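Local coordinates for protein catalase A (Saccharomyces cerevisiae, PDB 1A4E) that breaks down hydrogen peroxide to water and oxygen as a homotetrameric heme catalase, probably protecting cells from the peroxide made by peroxisomal oxidases, at residues E250-N254 and G255-S259; Q463-Q466 and R467-M471. One frame throughout, in Å; residues are numbered along the deposited sequence.

Contact 1: residues E250-N254 and G255-S259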
loop_
_atom_site.group_PDB
_atom_site.type_symbol
_atom_site.label_atom_id
_atom_site.label_comp_id
_atom_site.label_asym_id
_atom_site.label_seq_id
_atom_site.Cartn_x
_atom_site.Cartn_y
_atom_site.Cartn_z
ATOM N N GLU B 250 -29.512 -3.507 -18.954
ATOM C CA GLU B 250 -30.868 -3.857 -19.339
ATOM C C GLU B 250 -30.962 -4.670 -20.616
ATOM O O GLU B 250 -31.822 -5.543 -20.690
ATOM C CB GLU B 250 -31.701 -2.602 -19.495
ATOM C CG GLU B 250 -32.047 -2.029 -18.129
ATOM C CD GLU B 250 -32.771 -0.690 -18.138
ATOM O OE1 GLU B 250 -32.993 -0.117 -19.209
ATOM O OE2 GLU B 250 -33.099 -0.204 -17.057
ATOM N N ALA B 251 -30.093 -4.446 -21.615
ATOM C CA ALA B 251 -30.123 -5.236 -22.837
ATOM C C ALA B 251 -29.893 -6.712 -22.538
ATOM O O ALA B 251 -30.670 -7.564 -22.967
ATOM C CB ALA B 251 -29.044 -4.753 -23.791
ATOM N N ILE B 252 -28.876 -7.009 -21.716
ATOM C CA ILE B 252 -28.566 -8.378 -21.319
ATOM C C ILE B 252 -29.636 -8.946 -20.384
ATOM O O ILE B 252 -30.014 -10.112 -20.490
ATOM C CB ILE B 252 -27.152 -8.372 -20.666
ATOM C CG1 ILE B 252 -26.118 -8.033 -21.734
ATOM C CG2 ILE B 252 -26.817 -9.736 -20.063
ATOM C CD1 ILE B 252 -24.697 -7.782 -21.216
ATOM N N GLN B 253 -30.163 -8.113 -19.487
ATOM C CA GLN B 253 -31.225 -8.515 -18.575
ATOM C C GLN B 253 -32.499 -8.908 -19.318
ATOM O O GLN B 253 -33.155 -9.883 -18.960
ATOM C CB GLN B 253 -31.505 -7.363 -17.628
ATOM C CG GLN B 253 -32.546 -7.634 -16.559
ATOM C CD GLN B 253 -32.776 -6.411 -15.697
ATOM O OE1 GLN B 253 -33.274 -5.375 -16.146
ATOM N NE2 GLN B 253 -32.389 -6.521 -14.429
ATOM N N ASN B 254 -32.827 -8.186 -20.394
ATOM C CA ASN B 254 -34.016 -8.460 -21.182
ATOM C C ASN B 254 -33.790 -9.461 -22.301
ATOM O O ASN B 254 -34.688 -9.698 -23.112
ATOM C CB ASN B 254 -34.544 -7.144 -21.746
ATOM C CG ASN B 254 -35.111 -6.261 -20.639
ATOM O OD1 ASN B 254 -35.894 -6.715 -19.802
ATOM N ND2 ASN B 254 -34.729 -4.986 -20.578
ATOM N N GLY B 255 -32.599 -10.072 -22.348
ATOM C CA GLY B 255 -32.285 -11.104 -23.318
ATOM C C GLY B 255 -31.835 -10.609 -24.682
ATOM O O GLY B 255 -31.538 -11.422 -25.555
ATOM N N ASN B 256 -31.782 -9.297 -24.912
ATOM C CA ASN B 256 -31.332 -8.755 -26.182
ATOM C C ASN B 256 -29.811 -8.559 -26.145
ATOM O O ASN B 256 -29.257 -7.464 -26.030
ATOM C CB ASN B 256 -32.115 -7.460 -26.397
ATOM C CG ASN B 256 -31.671 -6.654 -27.604
ATOM O OD1 ASN B 256 -31.432 -5.453 -27.475
ATOM N ND2 ASN B 256 -31.515 -7.263 -28.782
ATOM N N TYR B 257 -29.148 -9.711 -26.260
ATOM C CA TYR B 257 -27.703 -9.825 -26.162
ATOM C C TYR B 257 -26.948 -9.169 -27.304
ATOM O O TYR B 257 -27.245 -9.456 -28.467
ATOM C CB TYR B 257 -27.325 -11.299 -26.101
ATOM C CG TYR B 257 -28.026 -12.059 -24.988
ATOM C CD1 TYR B 257 -28.229 -11.468 -23.733
ATOM C CD2 TYR B 257 -28.462 -13.359 -25.236
ATOM C CE1 TYR B 257 -28.868 -12.182 -22.725
ATOM C CE2 TYR B 257 -29.102 -14.076 -24.228
ATOM C CZ TYR B 257 -29.300 -13.480 -22.981
ATOM O OH TYR B 257 -29.918 -14.192 -21.975
ATOM N N PRO B 258 -25.987 -8.273 -27.049
ATOM C CA PRO B 258 -25.196 -7.643 -28.100
ATOM C C PRO B 258 -24.134 -8.564 -28.671
ATOM O O PRO B 258 -23.492 -9.317 -27.938
ATOM C CB PRO B 258 -24.637 -6.410 -27.432
ATOM C CG PRO B 258 -24.459 -6.843 -25.999
ATOM C CD PRO B 258 -25.732 -7.642 -25.759
ATOM N N SER B 259 -23.976 -8.559 -29.989
ATOM C CA SER B 259 -22.916 -9.345 -30.587
ATOM C C SER B 259 -22.106 -8.527 -31.577
ATOM O O SER B 259 -22.512 -7.476 -32.069
ATOM C CB SER B 259 -23.504 -10.582 -31.270
ATOM O OG SER B 259 -24.506 -10.235 -32.208
#
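The Tyr257 ring is set against the end of helix 243-253 by one edge: CE1 lies 3.3 Å from Ile252 O, close to the ring plane, and Ile252 CA also sits in plane at that edge, 3.9 Å from Tyr257 CD1. One face carries Gly255 O, 3.5 Å above the plane and over the ring centre. Tyr257 CG lies beside its own backbone N (chi1 -55°), which folds the ring back toward the helix it has just left. The Ile252 side chain meets the ring crosswise through CG2, while its other branch, CG1, packs 4.1 Å from Pro258 CD.

The backbone evidence fits a Schellman motif. Asn256 N reaches back to Ala251 O at 2.8 Å, a weak bond bent to 123°, and inside it Gly255 N bonds to Ile252 O at 3.2 Å. Gly255 has a phi of 83°, the left-handed conformation that marks this kind of helix ending and that glycine adopts readily. Beyond it an inverse gamma turn centred on Asn256, with a weak bond from Tyr257 N to Gly255 O, redirects the chain.

This turn joins helix 243-253 to strand 259-267. Arg193 packs on Ala251, Asn256 and Pro258; Tyr257 rests on Val300 and Asn302 of strand 294-303, where Pro258 pairs through its backbone with Leu301, bringing the chain into the antiparallel sheet.

Contact 2: residues Q463-Q466 and R467-M471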
loop_
_atom_site.group_PDB
_atom_site.type_symbol
_atom_site.label_atom_id
_atom_site.label_comp_id
_atom_site.label_asym_id
_atom_site.label_seq_id
_atom_site.Cartn_x
_atom_site.Cartn_y
_atom_site.Cartn_z
ATOM N N GLN B 463 -3.930 32.558 -29.946
ATOM C CA GLN B 463 -2.800 32.022 -30.706
ATOM C C GLN B 463 -2.833 30.490 -30.820
ATOM O O GLN B 463 -2.327 29.936 -31.796
ATOM C CB GLN B 463 -1.453 32.468 -30.073
ATOM C CG GLN B 463 -1.230 32.152 -28.589
ATOM C CD GLN B 463 0.225 31.897 -28.201
ATOM O OE1 GLN B 463 0.660 30.743 -28.120
ATOM N NE2 GLN B 463 1.014 32.933 -27.930
ATOM N N ILE B 464 -3.435 29.784 -29.840
ATOM C CA ILE B 464 -3.616 28.338 -29.903
ATOM C C ILE B 464 -4.743 28.031 -30.889
ATOM O O ILE B 464 -4.625 27.074 -31.656
ATOM C CB ILE B 464 -3.924 27.795 -28.468
ATOM C CG1 ILE B 464 -2.606 27.730 -27.720
ATOM C CG2 ILE B 464 -4.568 26.413 -28.478
ATOM C CD1 ILE B 464 -2.691 27.229 -26.271
ATOM N N GLN B 465 -5.812 28.846 -30.915
ATOM C CA GLN B 465 -6.908 28.679 -31.865
ATOM C C GLN B 465 -6.416 28.825 -33.293
ATOM O O GLN B 465 -6.834 28.074 -34.172
ATOM C CB GLN B 465 -7.993 29.716 -31.678
ATOM C CG GLN B 465 -8.785 29.626 -30.401
ATOM C CD GLN B 465 -9.860 30.693 -30.348
ATOM O OE1 GLN B 465 -9.586 31.881 -30.515
ATOM N NE2 GLN B 465 -11.114 30.294 -30.125
ATOM N N GLN B 466 -5.497 29.771 -33.524
ATOM C CA GLN B 466 -4.950 29.982 -34.845
ATOM C C GLN B 466 -4.167 28.760 -35.293
ATOM O O GLN B 466 -4.262 28.373 -36.457
ATOM C CB GLN B 466 -4.048 31.221 -34.849
ATOM C CG GLN B 466 -3.598 31.643 -36.258
ATOM C CD GLN B 466 -4.741 31.730 -37.271
ATOM O OE1 GLN B 466 -5.748 32.414 -37.065
ATOM N NE2 GLN B 466 -4.620 30.994 -38.377
ATOM N N ARG B 467 -3.444 28.122 -34.360
ATOM C CA ARG B 467 -2.700 26.907 -34.666
ATOM C C ARG B 467 -3.586 25.709 -34.983
ATOM O O ARG B 467 -3.190 24.820 -35.741
ATOM C CB ARG B 467 -1.816 26.516 -33.515
ATOM C CG ARG B 467 -0.791 27.554 -33.155
ATOM C CD ARG B 467 0.090 26.849 -32.176
ATOM N NE ARG B 467 0.528 27.732 -31.119
ATOM C CZ ARG B 467 0.999 27.226 -29.981
ATOM N NH1 ARG B 467 1.082 25.900 -29.779
ATOM N NH2 ARG B 467 1.394 28.072 -29.031
ATOM N N VAL B 468 -4.787 25.679 -34.381
ATOM C CA VAL B 468 -5.768 24.641 -34.664
ATOM C C VAL B 468 -6.252 24.818 -36.098
ATOM O O VAL B 468 -6.305 23.838 -36.837
ATOM C CB VAL B 468 -6.946 24.752 -33.672
ATOM C CG1 VAL B 468 -8.069 23.798 -34.042
ATOM C CG2 VAL B 468 -6.437 24.421 -32.275
ATOM N N TYR B 469 -6.547 26.069 -36.496
ATOM C CA TYR B 469 -7.006 26.387 -37.844
ATOM C C TYR B 469 -5.937 26.063 -38.867
ATOM O O TYR B 469 -6.258 25.511 -39.915
ATOM C CB TYR B 469 -7.350 27.863 -37.988
ATOM C CG TYR B 469 -8.372 28.400 -36.999
ATOM C CD1 TYR B 469 -9.375 27.583 -36.463
ATOM C CD2 TYR B 469 -8.272 29.736 -36.605
ATOM C CE1 TYR B 469 -10.273 28.105 -35.530
ATOM C CE2 TYR B 469 -9.169 30.260 -35.674
ATOM C CZ TYR B 469 -10.163 29.438 -35.143
ATOM O OH TYR B 469 -11.045 29.959 -34.221
ATOM N N ASP B 470 -4.662 26.342 -38.569
ATOM C CA ASP B 470 -3.584 26.026 -39.487
ATOM C C ASP B 470 -3.358 24.539 -39.652
ATOM O O ASP B 470 -3.028 24.104 -40.754
ATOM C CB ASP B 470 -2.286 26.688 -39.020
ATOM C CG ASP B 470 -2.252 28.210 -39.183
ATOM O OD1 ASP B 470 -3.124 28.791 -39.839
ATOM O OD2 ASP B 470 -1.332 28.825 -38.647
ATOM N N MET B 471 -3.573 23.751 -38.591
ATOM C CA MET B 471 -3.440 22.300 -38.663
ATOM C C MET B 471 -4.581 21.697 -39.479
ATOM O O MET B 471 -4.338 20.843 -40.334
ATOM C CB MET B 471 -3.439 21.700 -37.250
ATOM C CG MET B 471 -3.295 20.181 -37.207
ATOM S SD MET B 471 -3.268 19.484 -35.538
ATOM C CE MET B 471 -4.960 19.732 -35.077
#
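Tyr469 leans back over the preceding turn of its helix toward Gln465 and Gln466. Its CB is 3.5 Å from Gln466 O; CG then sits beside the backbone N (chi1 -56°), bringing the ring over Gln465 O, which lies 3.1 Å above the ring plane near its centre. All six ring carbons meet that oxygen, CG most closely at 3.2 Å. Along one edge, CD2 meets Gln466 OE1 in plane at 3.7 Å, the amide standing 75° to the ring. CZ and then OH pass Gln465 CB, OH at 4.0 Å, and the Gln465 side chain runs alongside while its NE2 bonds to Val457 O. Gln465 stands four residues before Tyr469 and Gln466 three, the spacing of side chains on one side of an alpha-helix, and Tyr469 N donates to Gln465 O at 3.1 Å. With an alanine here, Ile483, Lys484 and Ala487 of helix 477-487 would probably face a gap, and Gln465 O would lose the ring over it.

A spacing of four links two further pairs. Gln466 NE2 donates to Asp470 OD1 at 3.0 Å, meeting it from above the carboxylate plane. Arg467 NH2 bonds to Gln463 OE1 at 2.9 Å, Ile464 CG1 lies over one guanidinium face, and NH1 forms a salt bridge with Asp165.

Overall arrangement
The two contacts are local features in separate parts of one subunit, their centres 45 Å apart and their nearest atoms about 33 Å apart. Contact 1 comes first along the chain, at the exit from helix 243-253 into strand 259-267, and so belongs to the catalase core with its antiparallel beta-barrel. Contact 2 lies wholly within helix 462-473, among the helices near the C-terminus. They share no helix, strand or sheet. Neither lies at the heme or azide sites: one shapes a helix-to-strand connection, whereas the other packs a peripheral helix against helices 160-168 and 477-487, with Arg467 also touching Asn391 of the second subunit.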